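PDB 2ODA: HAD family phosphatase from Pseudomonas syringae pv. tomato, which is of uncertain function but belongs to a Pseudomonas-specific subfamily of the haloacid dehalogenase superfamily, for which a novel biochemical role has been proposed. Local coordinates for residues Q36-P39 against G40-N43; Q159-L162 against K163-L167. All coordinates share one frame; numbering follows the deposited sequence.

Contact 1 (Q36-P39 against G40-N43); sequences QLTP and GAQN
L37 leans over the start of the helix that follows it and meets two side chains there, the methyl of A41 and the folded chain of Q42. Its CB rests on A41 CB at 3.8 Å, the apolar centre of the contact, while CD1 reaches past to Q42 CG at 3.7 Å. L37 CG stands anti to its own carbonyl carbon (chi1 -66°), which sends the two methyls forward to the helix start. The side chains of L37 and Q42 cross at a slant. Q42 is bent at its second torsion (chi2 92°) instead of running out straight, and this kink brings its amide back to the leucine: CD is 3.8 Å from L37 CD1, and OE1 is 3.9 Å from L37 CB. The amide thus meets the leucine through van der Waals contact.

Beneath these side chains the backbone reverses in a type II beta turn from T38 to A41. A41 N donates to T38 O at 3.0 Å with a fairly straight N-H...O angle of 158°, and A41 CB lies tight against the same oxygen at 3.2 Å. P39 and G40 occupy the two corners; G40, at the N-cap, has a positive phi that suits the second corner of this turn. The T38 hydroxyl finds its polar partner outside the turn, hydrogen-bonding through OG1 to C16 O and weakly to L17 O.

Those bonds and backbone pairings of Q36 with D19 and of T38 with L17 tie the turn to the chain just after helix 13-17. L37 also packs on V18 and P72, P39 on F20 and T38 on L176, so the entry to helix 41-51 is set among loops that follow helices 13-17 and 63-69 and strand 171-173.

Contact 2 (Q159-L162 against K163-L167); sequences QATL and KLYSL
T161 and Y165, one helical turn apart, run alongside each other from the same flank of the helix, with the threonine methyl against the tyrosine ring. With T161 OG1 beside the backbone N (chi1 -63°), the methyl CG2 takes the position opposite that N and comes 3.5 Å from Y165 CE2; OG1 itself bonds to R157 O one turn earlier. The ring of Y165 also passes close to the main chain, its CD2 3.3 Å from T161 O; at the far end, OH takes part in a hydrogen bond with V172 N.

Round the helix, L164 and K163 each pack against a carbonyl oxygen four residues back. L164 CG is 3.2 Å from A160 O, and K163 CG is 3.5 Å from Q159 O. Beyond CG the lysine runs fully extended, with its last three torsions all near 180°, carrying the ammonium outward from the backbone. S166 OG comes to 3.0 Å from L162 O.

Four successive i to i+4 backbone bonds hold this framework. Y165 N donates to T161 O at 3.0 Å with an angle of 165°, and S166 N to L162 O at 2.9 Å; K163 and L164 pair in the same way with Q159 and A160.

The two-sided character is that of an amphipathic alpha helix: A160 and L164 are buried while Q159, L162, K163 and S166 face outward. In this HAD-type, Rossmann-like alpha/beta fold, such a helix covers the edge of the parallel sheet, with T161 and L164 packing on V172.

In the fold
Following the chain from the N terminus, contact 1 comes first, closing the turn that ends the loop after helix 13-17 and opens helix 41-51. That helix leads into strand 55-58 of the central parallel sheet. Contact 2 comes much later, within the closing turns of helix 150-167, just before the last strand, 171-173; lying wholly inside the helix, it closes no loop. The two are in series, neither nested nor crossing, with centres 22 Å apart and nearest atoms about 13 Å apart. Their settings converge near the C-terminal edge of the sheet: contact 2 borders strand 171-173 and contact 1 the loop after it. Contact 2 also reaches helix 115-123 through L164 and L167.

Contact 1 (Q36-P39 against G40-N43)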
loop_
_atom_site.group_PDB
_atom_site.type_symbol
_atom_site.label_atom_id
_atom_site.label_comp_id
_atom_site.label_asym_id
_atom_site.label_seq_id
_atom_site.Cartn_x
_atom_site.Cartn_y
_atom_site.Cartn_z
ATOM N N GLN B 36 29.058 2.376 11.234
ATOM C CA GLN B 36 29.518 0.999 11.063
ATOM C C GLN B 36 28.287 0.166 10.684
ATOM O O GLN B 36 27.230 0.288 11.309
ATOM C CB GLN B 36 30.145 0.461 12.361
ATOM C CG GLN B 36 30.647 -1.015 12.297
ATOM C CD GLN B 36 31.120 -1.531 13.660
ATOM O OE1 GLN B 36 31.334 -0.755 14.582
ATOM N NE2 GLN B 36 31.277 -2.837 13.784
ATOM N N LEU B 37 28.409 -0.630 9.622
ATOM C CA LEU B 37 27.361 -1.618 9.303
ATOM C C LEU B 37 27.139 -2.661 10.401
ATOM O O LEU B 37 28.079 -3.065 11.078
ATOM C CB LEU B 37 27.728 -2.341 8.009
ATOM C CG LEU B 37 27.735 -1.443 6.772
ATOM C CD1 LEU B 37 28.694 -2.035 5.698
ATOM C CD2 LEU B 37 26.341 -1.268 6.214
ATOM N N THR B 38 25.891 -3.101 10.564
ATOM C CA THR B 38 25.544 -4.142 11.538
ATOM C C THR B 38 26.077 -5.534 11.134
ATOM O O THR B 38 26.377 -5.769 9.957
ATOM C CB THR B 38 24.014 -4.203 11.814
ATOM O OG1 THR B 38 23.309 -4.511 10.607
ATOM C CG2 THR B 38 23.520 -2.876 12.409
ATOM N N PRO B 39 26.236 -6.439 12.117
ATOM C CA PRO B 39 26.839 -7.743 11.803
ATOM C C PRO B 39 26.099 -8.479 10.664
ATOM O O PRO B 39 24.873 -8.570 10.671
ATOM C CB PRO B 39 26.733 -8.503 13.132
ATOM C CG PRO B 39 26.752 -7.441 14.181
ATOM C CD PRO B 39 25.944 -6.304 13.561
ATOM N N GLY B 40 26.853 -8.950 9.678
ATOM C CA GLY B 40 26.276 -9.682 8.555
ATOM C C GLY B 40 25.777 -8.813 7.410
ATOM O O GLY B 40 25.429 -9.348 6.361
ATOM N N ALA B 41 25.753 -7.482 7.600
ATOM C CA ALA B 41 25.205 -6.560 6.583
ATOM C C ALA B 41 25.984 -6.639 5.258
ATOM O O ALA B 41 25.372 -6.686 4.196
ATOM C CB ALA B 41 25.167 -5.070 7.108
ATOM N N GLN B 42 27.325 -6.643 5.322
ATOM C CA GLN B 42 28.135 -6.694 4.091
ATOM C C GLN B 42 27.794 -7.911 3.241
ATOM O O GLN B 42 27.678 -7.813 2.026
ATOM C CB GLN B 42 29.643 -6.697 4.395
ATOM C CG GLN B 42 30.184 -5.397 5.022
ATOM C CD GLN B 42 30.185 -5.404 6.548
ATOM O OE1 GLN B 42 29.229 -5.850 7.188
ATOM N NE2 GLN B 42 31.267 -4.909 7.132
ATOM N N ASN B 43 27.653 -9.054 3.906
ATOM C CA ASN B 43 27.294 -10.324 3.281
ATOM C C ASN B 43 25.889 -10.228 2.634
ATOM O O ASN B 43 25.722 -10.496 1.427
ATOM C CB ASN B 43 27.371 -11.425 4.368
ATOM C CG ASN B 43 27.241 -12.839 3.821
ATOM O OD1 ASN B 43 26.373 -13.119 3.009
ATOM N ND2 ASN B 43 28.093 -13.751 4.308
#

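Contact 2 (Q159-L162 against K163-L167)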
loop_
_atom_site.group_PDB
_atom_site.type_symbol
_atom_site.label_atom_id
_atom_site.label_comp_id
_atom_site.label_asym_id
_atom_site.label_seq_id
_atom_site.Cartn_x
_atom_site.Cartn_y
_atom_site.Cartn_z
ATOM N N GLN B 159 13.838 -11.544 24.416
ATOM C CA GLN B 159 12.859 -10.514 24.805
ATOM C C GLN B 159 12.408 -9.672 23.611
ATOM O O GLN B 159 11.200 -9.476 23.414
ATOM C CB GLN B 159 13.396 -9.610 25.922
ATOM C CG GLN B 159 13.383 -10.330 27.238
ATOM C CD GLN B 159 14.221 -9.666 28.322
ATOM O OE1 GLN B 159 15.003 -8.732 28.064
ATOM N NE2 GLN B 159 14.080 -10.169 29.540
ATOM N N ALA B 160 13.372 -9.178 22.837
ATOM C CA ALA B 160 13.088 -8.431 21.586
ATOM C C ALA B 160 12.274 -9.243 20.579
ATOM O O ALA B 160 11.362 -8.700 19.948
ATOM C CB ALA B 160 14.387 -7.962 20.927
ATOM N N THR B 161 12.628 -10.521 20.430
ATOM C CA THR B 161 11.948 -11.454 19.515
ATOM C C THR B 161 10.465 -11.612 19.880
ATOM O O THR B 161 9.577 -11.524 19.013
ATOM C CB THR B 161 12.688 -12.843 19.444
ATOM O OG1 THR B 161 14.007 -12.659 18.910
ATOM C CG2 THR B 161 11.931 -13.825 18.552
ATOM N N LEU B 162 10.179 -11.806 21.162
ATOM C CA LEU B 162 8.789 -11.905 21.569
ATOM C C LEU B 162 7.954 -10.631 21.354
ATOM O O LEU B 162 6.826 -10.716 20.908
ATOM C CB LEU B 162 8.658 -12.460 22.993
ATOM C CG LEU B 162 9.135 -13.916 23.137
ATOM C CD1 LEU B 162 8.859 -14.372 24.572
ATOM C CD2 LEU B 162 8.439 -14.844 22.143
ATOM N N LYS B 163 8.512 -9.471 21.687
ATOM C CA LYS B 163 7.888 -8.174 21.424
ATOM C C LYS B 163 7.624 -7.953 19.937
ATOM O O LYS B 163 6.549 -7.497 19.549
ATOM C CB LYS B 163 8.758 -7.049 22.011
ATOM C CG LYS B 163 8.658 -7.031 23.564
ATOM C CD LYS B 163 9.665 -6.070 24.164
ATOM C CE LYS B 163 9.750 -6.204 25.695
ATOM N NZ LYS B 163 10.775 -5.246 26.197
ATOM N N LEU B 164 8.589 -8.307 19.095
ATOM C CA LEU B 164 8.371 -8.131 17.662
ATOM C C LEU B 164 7.291 -9.080 17.145
ATOM O O LEU B 164 6.447 -8.661 16.388
ATOM C CB LEU B 164 9.682 -8.231 16.875
ATOM C CG LEU B 164 10.719 -7.126 17.195
ATOM C CD1 LEU B 164 11.954 -7.243 16.357
ATOM C CD2 LEU B 164 10.102 -5.709 17.079
ATOM N N TYR B 165 7.271 -10.331 17.595
ATOM C CA TYR B 165 6.185 -11.239 17.167
ATOM C C TYR B 165 4.820 -10.749 17.679
ATOM O O TYR B 165 3.804 -10.877 16.976
ATOM C CB TYR B 165 6.443 -12.674 17.618
ATOM C CG TYR B 165 7.392 -13.423 16.716
ATOM C CD1 TYR B 165 7.172 -13.467 15.330
ATOM C CD2 TYR B 165 8.497 -14.109 17.243
ATOM C CE1 TYR B 165 8.013 -14.134 14.500
ATOM C CE2 TYR B 165 9.368 -14.791 16.404
ATOM C CZ TYR B 165 9.100 -14.818 15.034
ATOM O OH TYR B 165 9.930 -15.505 14.182
ATOM N N SER B 166 4.808 -10.173 18.886
ATOM C CA SER B 166 3.579 -9.629 19.459
ATOM C C SER B 166 2.983 -8.515 18.613
ATOM O O SER B 166 1.762 -8.394 18.528
ATOM C CB SER B 166 3.800 -9.113 20.879
ATOM O OG SER B 166 4.005 -10.228 21.737
ATOM N N LEU B 167 3.843 -7.704 17.999
ATOM C CA LEU B 167 3.409 -6.650 17.058
ATOM C C LEU B 167 2.678 -7.213 15.851
ATOM O O LEU B 167 1.835 -6.543 15.262
ATOM C CB LEU B 167 4.607 -5.887 16.525
ATOM C CG LEU B 167 5.291 -4.801 17.285
ATOM C CD1 LEU B 167 6.360 -4.285 16.350
ATOM C CD2 LEU B 167 4.290 -3.660 17.673
#